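Local coordinates for tapirin (Caldicellulosiruptor kristjanssonii, PDB 6N2B), which probably binds cellulose at the cell surface through a calcium-containing C-terminal domain built as a beta-helix, so attaching this thermophilic bacterium to plant biomass, at residues K310-Y315 and I330-I335; G326-G331 and G345-K350. All coordinates share one frame; numbering follows the deposited sequence.

Contact 1. Residues K310-Y315 and I330-I335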
# COMPACT_ATOMS: atom_id res chain seq x y z
N LYS A 310 -7.63 11.21 5.53
CA LYS A 310 -8.52 10.78 6.60
C LYS A 310 -8.03 9.46 7.18
O LYS A 310 -7.77 8.50 6.44
CB LYS A 310 -9.95 10.63 6.08
CG LYS A 310 -10.51 11.91 5.43
CD LYS A 310 -11.90 11.67 4.86
CE LYS A 310 -12.27 12.68 3.77
NZ LYS A 310 -13.08 13.83 4.27
N ALA A 311 -7.91 9.40 8.50
CA ALA A 311 -7.80 8.13 9.20
C ALA A 311 -8.87 8.09 10.29
O ALA A 311 -9.19 9.11 10.90
CB ALA A 311 -6.41 7.94 9.82
N ASN A 312 -9.43 6.91 10.52
CA ASN A 312 -10.36 6.78 11.63
C ASN A 312 -9.63 6.53 12.94
O ASN A 312 -10.04 7.04 13.99
CB ASN A 312 -11.36 5.67 11.36
CG ASN A 312 -12.68 5.94 12.01
OD1 ASN A 312 -13.35 6.94 11.71
ND2 ASN A 312 -13.08 5.06 12.94
N GLU A 313 -8.59 5.70 12.91
CA GLU A 313 -7.67 5.51 14.02
C GLU A 313 -6.28 5.77 13.49
O GLU A 313 -5.98 5.40 12.35
CB GLU A 313 -7.76 4.10 14.61
CG GLU A 313 -9.15 3.51 14.56
CD GLU A 313 -9.28 2.17 15.29
OE1 GLU A 313 -8.28 1.71 15.91
OE2 GLU A 313 -10.39 1.58 15.25
N ILE A 314 -5.45 6.43 14.30
CA ILE A 314 -4.05 6.69 13.94
C ILE A 314 -3.20 6.48 15.18
O ILE A 314 -3.48 7.07 16.23
CB ILE A 314 -3.85 8.10 13.34
CG1 ILE A 314 -2.37 8.51 13.31
CG2 ILE A 314 -4.63 9.15 14.10
CD1 ILE A 314 -1.53 7.71 12.34
N TYR A 315 -2.19 5.63 15.08
CA TYR A 315 -1.26 5.39 16.18
C TYR A 315 0.15 5.59 15.66
O TYR A 315 0.49 5.08 14.59
CB TYR A 315 -1.41 3.98 16.74
CG TYR A 315 -2.84 3.60 17.04
CD1 TYR A 315 -3.45 4.01 18.21
CD2 TYR A 315 -3.58 2.84 16.15
CE1 TYR A 315 -4.78 3.66 18.50
CE2 TYR A 315 -4.89 2.48 16.43
CZ TYR A 315 -5.49 2.90 17.60
OH TYR A 315 -6.79 2.57 17.89
N ILE A 330 -8.99 13.16 11.81
CA ILE A 330 -9.05 11.97 12.65
C ILE A 330 -10.50 11.70 13.00
O ILE A 330 -11.15 12.51 13.68
CB ILE A 330 -8.20 12.14 13.91
CG1 ILE A 330 -6.75 12.47 13.52
CG2 ILE A 330 -8.26 10.87 14.76
CD1 ILE A 330 -5.91 12.88 14.69
N GLY A 331 -11.01 10.54 12.57
CA GLY A 331 -12.44 10.28 12.69
C GLY A 331 -12.87 9.74 14.03
O GLY A 331 -14.01 9.97 14.45
N SER A 332 -11.99 9.03 14.73
CA SER A 332 -12.39 8.41 15.98
C SER A 332 -11.33 8.47 17.09
O SER A 332 -11.67 8.82 18.22
CB SER A 332 -12.80 6.96 15.71
OG SER A 332 -13.26 6.35 16.89
N ILE A 333 -10.07 8.13 16.81
CA ILE A 333 -9.06 8.13 17.88
C ILE A 333 -7.66 8.34 17.31
O ILE A 333 -7.36 7.92 16.19
CB ILE A 333 -9.14 6.82 18.71
CG1 ILE A 333 -8.34 6.95 20.00
CG2 ILE A 333 -8.65 5.65 17.91
CD1 ILE A 333 -8.60 5.83 20.99
N GLY A 334 -6.82 8.99 18.09
CA GLY A 334 -5.42 9.15 17.76
C GLY A 334 -4.55 9.04 19.00
O GLY A 334 -4.89 9.58 20.06
N ILE A 335 -3.44 8.31 18.88
CA ILE A 335 -2.42 8.23 19.92
C ILE A 335 -1.06 8.33 19.26
O ILE A 335 -0.58 7.36 18.66
CB ILE A 335 -2.50 6.93 20.73
CG1 ILE A 335 -3.93 6.64 21.17
CG2 ILE A 335 -1.55 7.01 21.91
CD1 ILE A 335 -4.10 5.31 21.87
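Y315 carries its ring anti to its own carbonyl carbon (chi1 -49°), which swings the ring edge toward I335, and I335 takes the same choice for CG1 (chi1 -47°). The two side chains therefore meet at that edge, I335 CD1 lying near the ring plane, 3.8 Å from Y315 CE1. Farther out, I333 CG2 approaches Y315 OH obliquely at 3.6 Å and also packs on CB of E313. The hydroxyl donates to E313 OE1 over 2.6 Å, reaching the carboxylate from above its plane, and so ties down an acid at the border of solvent. A phenylalanine in place of Y315 would probably keep the packing on I335 but leave E313 without this mate, its carboxylate freer to turn. On the face that bears A311 and I314, I314 CG2 rests on I330 CG1 at 4.0 Å, while G334, paired with I314, leaves its CA beside I314 CG2, 3.7 Å away. Y405 adds a second ring beside Y315. Between the strands, I314 N donates to I333 O, and I314 O accepts I335 N. At the corner N312 O accepts I333 N at 3.0 Å and, weakly, S332 N, two successive residues, as the register shifts by one between A311 and E313. This is a beta bulge at stacked corners of successive coils, where a parallel beta-helix turns from one face to the next.

Contact 2. Residues G326-G331 and G345-K350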
# COMPACT_ATOMS: atom_id res chain seq x y z
N GLY A 326 -1.62 20.53 3.58
CA GLY A 326 -2.26 19.24 3.77
C GLY A 326 -3.42 19.31 4.75
O GLY A 326 -3.41 20.09 5.70
N ASN A 327 -4.41 18.46 4.51
CA ASN A 327 -5.61 18.35 5.33
C ASN A 327 -5.65 16.96 5.94
O ASN A 327 -5.69 15.97 5.20
CB ASN A 327 -6.88 18.55 4.51
CG ASN A 327 -7.27 19.99 4.41
OD1 ASN A 327 -8.22 20.42 5.06
ND2 ASN A 327 -6.55 20.74 3.59
N PHE A 328 -5.70 16.88 7.26
CA PHE A 328 -5.70 15.60 7.95
C PHE A 328 -6.84 15.57 8.96
O PHE A 328 -6.88 16.42 9.86
CB PHE A 328 -4.36 15.35 8.63
CG PHE A 328 -4.31 14.07 9.38
CD1 PHE A 328 -4.93 12.95 8.88
CD2 PHE A 328 -3.64 14.00 10.60
CE1 PHE A 328 -4.89 11.76 9.58
CE2 PHE A 328 -3.59 12.82 11.30
CZ PHE A 328 -4.21 11.69 10.80
N GLU A 329 -7.74 14.59 8.83
CA GLU A 329 -8.87 14.43 9.74
C GLU A 329 -8.78 13.11 10.50
O GLU A 329 -8.55 12.06 9.89
CB GLU A 329 -10.20 14.46 9.00
CG GLU A 329 -10.39 15.61 8.04
CD GLU A 329 -11.84 15.74 7.63
OE1 GLU A 329 -12.60 14.74 7.77
OE2 GLU A 329 -12.23 16.84 7.18
N ILE A 330 -8.99 13.16 11.81
CA ILE A 330 -9.05 11.97 12.65
C ILE A 330 -10.50 11.70 13.00
O ILE A 330 -11.15 12.51 13.68
CB ILE A 330 -8.20 12.14 13.91
CG1 ILE A 330 -6.75 12.47 13.52
CG2 ILE A 330 -8.26 10.87 14.76
CD1 ILE A 330 -5.91 12.88 14.69
N GLY A 331 -11.01 10.54 12.57
CA GLY A 331 -12.44 10.28 12.69
C GLY A 331 -12.87 9.74 14.03
O GLY A 331 -14.01 9.97 14.45
N GLY A 345 -0.85 23.79 6.95
CA GLY A 345 -1.58 22.56 7.15
C GLY A 345 -2.87 22.79 7.92
O GLY A 345 -3.21 23.90 8.35
N ARG A 346 -3.61 21.69 8.09
CA ARG A 346 -4.82 21.68 8.91
C ARG A 346 -5.09 20.27 9.41
O ARG A 346 -5.08 19.32 8.62
CB ARG A 346 -6.05 22.18 8.14
CG ARG A 346 -7.32 22.01 8.94
CD ARG A 346 -8.44 22.91 8.48
NE ARG A 346 -8.84 22.67 7.10
CZ ARG A 346 -10.00 23.06 6.58
NH1 ARG A 346 -10.89 23.72 7.33
NH2 ARG A 346 -10.28 22.79 5.31
N THR A 347 -5.32 20.14 10.71
CA THR A 347 -5.71 18.87 11.30
C THR A 347 -7.00 19.08 12.06
O THR A 347 -7.05 19.91 12.97
CB THR A 347 -4.64 18.33 12.24
OG1 THR A 347 -3.41 18.20 11.52
CG2 THR A 347 -5.05 16.97 12.76
N THR A 348 -8.04 18.33 11.68
CA THR A 348 -9.36 18.39 12.30
C THR A 348 -9.61 17.12 13.11
O THR A 348 -9.53 16.01 12.58
CB THR A 348 -10.44 18.56 11.24
OG1 THR A 348 -10.20 19.76 10.50
CG2 THR A 348 -11.82 18.64 11.88
N ILE A 349 -9.91 17.29 14.39
CA ILE A 349 -10.46 16.22 15.21
C ILE A 349 -11.97 16.26 15.01
O ILE A 349 -12.62 17.24 15.37
CB ILE A 349 -10.09 16.38 16.68
CG1 ILE A 349 -8.63 16.85 16.80
CG2 ILE A 349 -10.32 15.10 17.47
CD1 ILE A 349 -7.60 15.88 16.20
N LYS A 350 -12.53 15.22 14.39
CA LYS A 350 -13.95 15.23 14.08
C LYS A 350 -14.77 14.86 15.31
O LYS A 350 -14.26 14.30 16.28
CB LYS A 350 -14.27 14.26 12.94
CG LYS A 350 -13.62 14.61 11.62
CD LYS A 350 -14.66 14.66 10.50
CE LYS A 350 -15.43 15.97 10.48
NZ LYS A 350 -16.73 15.90 9.74
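N327 and R346 cross with their flat groups steeply turned, the amide and guanidinium planes 76° apart. R346 comes side-on and spends two nitrogens on one oxygen: NH2 meets N327 OD1 on a lone pair in the carbonyl plane at 3.2 Å, whereas NE reaches the same OD1 at 3.1 Å from a position tilted out of that plane. Bending R346 at its third torsion (chi3 62°) turns the NE/NH2 edge of the guanidinium toward N327 OD1, and the two bonds that grip this oxygen probably restrict the turning of the amide. A long polar side chain suits this outward face, where E329 and K350 also cross; there the aliphatic CD of K350 lies 3.4 Å from E329 OE1, but the ammonium stays farther off, so the attraction is probably only long-range.

The other face is buried and mostly apolar, T347 with its hydroxyl being the exception. F328 and T347 run side by side, pointing the same way, with F328 CD2 3.9 Å from T347 CG2; the threonine, beta-branched and compact, fits beside the large ring. I330 and I349 form a like-on-like ladder, their CD1 atoms 3.8 Å apart. V320 and V322 of strand 319-322 meet F328 from across the interior. Backbone bonds alternate along the pair, from R346 N on G326 O to K350 N on I330 O at 3.1 Å, and hold the strands parallel and in register. Residues in step from coil to coil, inward side chains packed in the core and polar ones turned out, are the mark of adjacent coils on one face of a parallel beta-helix.

Contacts 1 and 2 share I330 and G331, at the turn that leads into strand 333-336. Contact 2 follows one flat face from coil to coil in unbroken register; contact 1 rounds the corner and absorbs a bulge. Both have a buried inner face, and these interiors merge, since F328 packs near both A311 and I314, and A311 N probably bonds to E329 O. Their other faces differ: that of contact 2 is largely polar and partly exposed, with an arginine held by an asparagine, whereas in contact 1 E313 and I333 are partly exposed but Y315 and I335 are covered, packing against the segment containing P403, Y405 and P406.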